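Local structure of pentalenene synthase (Streptomyces chartreusis NRRL 3882, 6Q4S) at residues W138-F149 and G182-R192. The protein probably converts farnesyl diphosphate into the bicyclic sesquiterpenol 7-epi-alpha-eudesmol by a magnesium-dependent 1,10-cyclization. Numbering follows the deposited sequence.
Sequences WQTRFAASWGRF and GIHHSIDAGER
A salt-bridge network binds Arg141 to Asp188 and Glu191 between two neighbouring helices. Arg141 grips Glu191 end-on: NH1 meets OE1 and NH2 meets OE2, each at 2.7 Å, on the syn lone pairs, with guanidinium and carboxylate planes only 4° apart. NH2 also reaches Asp188 OD1 (2.9 Å), approaching from above that carboxylate's plane; Arg212 of helix 206-228 is a second cation on OD1. An alanine in place of Arg141 would probably leave Glu191 without its charged mate and take one of two cations from Asp188. Trp138 NE1 donates to Asp188 O (2.9 Å), which also accepts from Glu191 N on the opposite face of its carbonyl plane. These antiparallel helices, whose segment axes come within 7.9 Å and run at 152°, belong to the all-helical terpene synthase fold. With CG between backbone N and carbonyl carbon (chi1 63°), His185 places its ring as a knob among Phe142, Ser145, Trp146 and Phe149. Trp146 sets its edge, CE3 foremost, over the centre of one imidazole face in a T-shaped pair, while its NE1 bonds to Leu101 O. His185 NE2 lies over a face of Phe149, 3.5 Å from CD2; a CB on Gly182 would clash with that ring.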
loop_
_atom_site.group_PDB
_atom_site.type_symbol
_atom_site.label_atom_id
_atom_site.label_comp_id
_atom_site.label_asym_id
_atom_site.label_seq_id
_atom_site.Cartn_x
_atom_site.Cartn_y
_atom_site.Cartn_z
ATOM N N TRP A 138 -10.978 0.912 -0.147
ATOM C CA TRP A 138 -10.615 1.968 -1.066
ATOM C C TRP A 138 -9.278 2.596 -0.643
ATOM O O TRP A 138 -8.410 2.862 -1.499
ATOM C CB TRP A 138 -11.702 3.058 -1.155
ATOM C CG TRP A 138 -11.321 4.127 -2.101
ATOM C CD1 TRP A 138 -11.616 4.163 -3.445
ATOM C CD2 TRP A 138 -10.527 5.285 -1.838
ATOM N NE1 TRP A 138 -11.078 5.285 -4.005
ATOM C CE2 TRP A 138 -10.426 6.006 -3.046
ATOM C CE3 TRP A 138 -9.917 5.810 -0.698
ATOM C CZ2 TRP A 138 -9.661 7.150 -3.155
ATOM C CZ3 TRP A 138 -9.177 6.959 -0.804
ATOM C CH2 TRP A 138 -9.098 7.656 -1.991
ATOM N N GLN A 139 -9.087 2.842 0.666
ATOM C CA GLN A 139 -7.870 3.458 1.149
ATOM C C GLN A 139 -6.645 2.571 0.858
ATOM O O GLN A 139 -5.576 3.094 0.525
ATOM C CB GLN A 139 -7.963 3.764 2.654
ATOM C CG GLN A 139 -9.002 4.791 2.962
ATOM C CD GLN A 139 -9.125 5.037 4.461
ATOM O OE1 GLN A 139 -8.145 5.293 5.090
ATOM N NE2 GLN A 139 -10.304 4.991 4.993
ATOM N N THR A 140 -6.802 1.282 0.990
ATOM C CA THR A 140 -5.718 0.314 0.678
ATOM C C THR A 140 -5.363 0.324 -0.797
ATOM O O THR A 140 -4.210 0.401 -1.148
ATOM C CB THR A 140 -6.157 -1.082 1.072
ATOM O OG1 THR A 140 -6.179 -1.148 2.502
ATOM C CG2 THR A 140 -5.255 -2.154 0.520
ATOM N N ARG A 141 -6.391 0.257 -1.637
ATOM C CA ARG A 141 -6.222 0.344 -3.062
ATOM C C ARG A 141 -5.531 1.660 -3.472
ATOM O O ARG A 141 -4.565 1.617 -4.236
ATOM C CB ARG A 141 -7.562 0.128 -3.777
ATOM C CG ARG A 141 -7.554 0.510 -5.254
ATOM C CD ARG A 141 -8.543 -0.301 -6.084
ATOM N NE ARG A 141 -9.922 -0.182 -5.618
ATOM C CZ ARG A 141 -10.739 0.860 -5.793
ATOM N NH1 ARG A 141 -11.990 0.816 -5.258
ATOM N NH2 ARG A 141 -10.349 1.951 -6.437
ATOM N N PHE A 142 -6.028 2.801 -2.978
ATOM C CA PHE A 142 -5.435 4.113 -3.254
ATOM C C PHE A 142 -3.969 4.137 -2.812
ATOM O O PHE A 142 -3.054 4.589 -3.540
ATOM C CB PHE A 142 -6.185 5.277 -2.614
ATOM C CG PHE A 142 -5.531 6.619 -2.904
ATOM C CD1 PHE A 142 -4.482 7.093 -2.136
ATOM C CD2 PHE A 142 -5.929 7.359 -3.967
ATOM C CE1 PHE A 142 -3.812 8.272 -2.465
ATOM C CE2 PHE A 142 -5.321 8.562 -4.290
ATOM C CZ PHE A 142 -4.250 9.030 -3.537
ATOM N N ALA A 143 -3.741 3.647 -1.617
ATOM C CA ALA A 143 -2.437 3.734 -1.022
ATOM C C ALA A 143 -1.405 2.951 -1.853
ATOM O O ALA A 143 -0.270 3.380 -2.059
ATOM C CB ALA A 143 -2.462 3.216 0.402
ATOM N N ALA A 144 -1.791 1.797 -2.329
ATOM C CA ALA A 144 -0.814 1.051 -3.135
ATOM C C ALA A 144 -0.660 1.712 -4.508
ATOM O O ALA A 144 0.422 1.808 -4.982
ATOM C CB ALA A 144 -1.262 -0.391 -3.271
ATOM N N SER A 145 -1.739 2.160 -5.151
ATOM C CA SER A 145 -1.632 2.835 -6.446
ATOM C C SER A 145 -0.678 4.068 -6.389
ATOM O O SER A 145 0.252 4.220 -7.188
ATOM C CB SER A 145 -3.020 3.279 -6.962
ATOM O OG SER A 145 -3.886 2.218 -7.287
ATOM N N TRP A 146 -0.907 4.922 -5.406
ATOM C CA TRP A 146 -0.120 6.128 -5.145
ATOM C C TRP A 146 1.345 5.776 -4.846
ATOM O O TRP A 146 2.265 6.406 -5.353
ATOM C CB TRP A 146 -0.717 6.808 -3.923
ATOM C CG TRP A 146 -0.039 8.050 -3.378
ATOM C CD1 TRP A 146 0.550 8.159 -2.145
ATOM C CD2 TRP A 146 0.009 9.365 -3.936
ATOM N NE1 TRP A 146 0.999 9.407 -1.948
ATOM C CE2 TRP A 146 0.697 10.179 -3.013
ATOM C CE3 TRP A 146 -0.404 9.932 -5.153
ATOM C CZ2 TRP A 146 0.956 11.534 -3.231
ATOM C CZ3 TRP A 146 -0.180 11.302 -5.353
ATOM C CH2 TRP A 146 0.533 12.065 -4.408
ATOM N N GLY A 147 1.515 4.778 -3.991
ATOM C CA GLY A 147 2.850 4.258 -3.685
ATOM C C GLY A 147 3.620 3.736 -4.879
ATOM O O GLY A 147 4.805 4.075 -5.051
ATOM N N ARG A 148 2.965 2.943 -5.715
ATOM C CA ARG A 148 3.633 2.419 -6.941
ATOM C C ARG A 148 4.069 3.591 -7.852
ATOM O O ARG A 148 5.188 3.616 -8.351
ATOM C CB ARG A 148 2.714 1.473 -7.717
ATOM C CG ARG A 148 2.415 0.157 -7.020
ATOM C CD ARG A 148 1.589 -0.774 -7.877
ATOM N NE ARG A 148 1.232 -1.965 -7.023
ATOM C CZ ARG A 148 0.069 -2.186 -6.469
ATOM N NH1 ARG A 148 -0.965 -1.380 -6.763
ATOM N NH2 ARG A 148 -0.072 -3.222 -5.636
ATOM N N PHE A 149 3.210 4.609 -7.964
ATOM C CA PHE A 149 3.488 5.807 -8.698
ATOM C C PHE A 149 4.728 6.509 -8.176
ATOM O O PHE A 149 5.626 6.934 -8.943
ATOM C CB PHE A 149 2.254 6.770 -8.707
ATOM C CG PHE A 149 2.608 8.173 -9.008
ATOM C CD1 PHE A 149 3.085 8.509 -10.265
ATOM C CD2 PHE A 149 2.541 9.164 -8.029
ATOM C CE1 PHE A 149 3.384 9.829 -10.578
ATOM C CE2 PHE A 149 2.898 10.472 -8.310
ATOM C CZ PHE A 149 3.325 10.794 -9.627
ATOM N N GLY A 182 0.929 7.501 -13.453
ATOM C CA GLY A 182 0.211 7.790 -12.178
ATOM C C GLY A 182 -1.327 7.868 -12.324
ATOM O O GLY A 182 -2.041 8.613 -11.588
ATOM N N ILE A 183 -1.848 7.066 -13.224
ATOM C CA ILE A 183 -3.234 7.138 -13.579
ATOM C C ILE A 183 -4.075 6.161 -12.753
ATOM O O ILE A 183 -5.282 6.330 -12.627
ATOM C CB ILE A 183 -3.378 6.845 -15.091
ATOM C CG1 ILE A 183 -3.018 8.092 -15.885
ATOM C CG2 ILE A 183 -4.764 6.416 -15.468
ATOM C CD1 ILE A 183 -3.825 9.354 -15.539
ATOM N N HIS A 184 -3.476 5.090 -12.228
ATOM C CA HIS A 184 -4.252 4.183 -11.408
ATOM C C HIS A 184 -4.854 4.923 -10.180
ATOM O O HIS A 184 -6.051 4.758 -9.882
ATOM C CB HIS A 184 -3.402 2.977 -10.965
ATOM C CG HIS A 184 -3.118 2.028 -12.099
ATOM N ND1 HIS A 184 -2.178 2.282 -13.079
ATOM C CD2 HIS A 184 -3.678 0.839 -12.416
ATOM C CE1 HIS A 184 -2.190 1.283 -13.953
ATOM N NE2 HIS A 184 -3.084 0.394 -13.561
ATOM N N HIS A 185 -4.017 5.667 -9.458
ATOM C CA HIS A 185 -4.490 6.382 -8.241
ATOM C C HIS A 185 -5.425 7.529 -8.667
ATOM O O HIS A 185 -6.381 7.915 -7.899
ATOM C CB HIS A 185 -3.355 6.902 -7.348
ATOM C CG HIS A 185 -2.471 7.913 -7.989
ATOM N ND1 HIS A 185 -2.819 9.246 -8.127
ATOM C CD2 HIS A 185 -1.196 7.823 -8.433
ATOM C CE1 HIS A 185 -1.837 9.906 -8.694
ATOM N NE2 HIS A 185 -0.829 9.066 -8.859
ATOM N N SER A 186 -5.143 8.085 -9.861
ATOM C CA SER A 186 -6.013 9.168 -10.420
ATOM C C SER A 186 -7.436 8.695 -10.636
ATOM O O SER A 186 -8.390 9.448 -10.303
ATOM C CB SER A 186 -5.384 9.813 -11.652
ATOM O OG SER A 186 -4.070 10.241 -11.361
ATOM N N ILE A 187 -7.587 7.483 -11.172
ATOM C CA ILE A 187 -8.878 6.833 -11.366
ATOM C C ILE A 187 -9.518 6.485 -10.043
ATOM O O ILE A 187 -10.717 6.778 -9.811
ATOM C CB ILE A 187 -8.773 5.584 -12.242
ATOM C CG1 ILE A 187 -8.470 5.991 -13.697
ATOM C CG2 ILE A 187 -10.085 4.781 -12.233
ATOM C CD1 ILE A 187 -7.759 4.894 -14.491
ATOM N N ASP A 188 -8.713 5.957 -9.119
ATOM C CA ASP A 188 -9.210 5.625 -7.776
ATOM C C ASP A 188 -9.890 6.861 -7.145
ATOM O O ASP A 188 -10.906 6.727 -6.506
ATOM C CB ASP A 188 -8.089 5.176 -6.847
ATOM C CG ASP A 188 -7.445 3.853 -7.247
ATOM O OD1 ASP A 188 -8.066 3.001 -7.911
ATOM O OD2 ASP A 188 -6.305 3.636 -6.831
ATOM N N ALA A 189 -9.337 8.048 -7.332
ATOM C CA ALA A 189 -9.885 9.178 -6.658
ATOM C C ALA A 189 -11.261 9.561 -7.237
ATOM O O ALA A 189 -11.931 10.414 -6.651
ATOM C CB ALA A 189 -8.964 10.365 -6.750
ATOM N N GLY A 190 -11.633 9.031 -8.412
ATOM C CA GLY A 190 -12.925 9.328 -8.973
ATOM C C GLY A 190 -14.072 8.899 -8.043
ATOM O O GLY A 190 -15.124 9.554 -7.968
ATOM N N GLU A 191 -13.844 7.807 -7.336
ATOM C CA GLU A 191 -14.809 7.243 -6.404
ATOM C C GLU A 191 -14.953 8.251 -5.218
ATOM O O GLU A 191 -16.063 8.606 -4.836
ATOM C CB GLU A 191 -14.299 5.891 -5.895
ATOM C CG GLU A 191 -14.472 4.762 -6.867
ATOM C CD GLU A 191 -13.547 3.591 -6.599
ATOM O OE1 GLU A 191 -13.939 2.574 -5.962
ATOM O OE2 GLU A 191 -12.385 3.701 -7.007
ATOM N N ARG A 192 -13.847 8.786 -4.706
ATOM C CA ARG A 192 -13.941 9.824 -3.677
ATOM C C ARG A 192 -14.681 11.081 -4.137
ATOM O O ARG A 192 -15.464 11.620 -3.357
ATOM C CB ARG A 192 -12.559 10.188 -3.117
ATOM C CG ARG A 192 -12.476 11.442 -2.254
ATOM C CD ARG A 192 -13.347 11.188 -1.014
ATOM N NE ARG A 192 -13.169 12.301 -0.108
ATOM C CZ ARG A 192 -13.922 13.397 -0.146
ATOM N NH1 ARG A 192 -14.851 13.511 -1.054
ATOM N NH2 ARG A 192 -13.747 14.393 0.697
#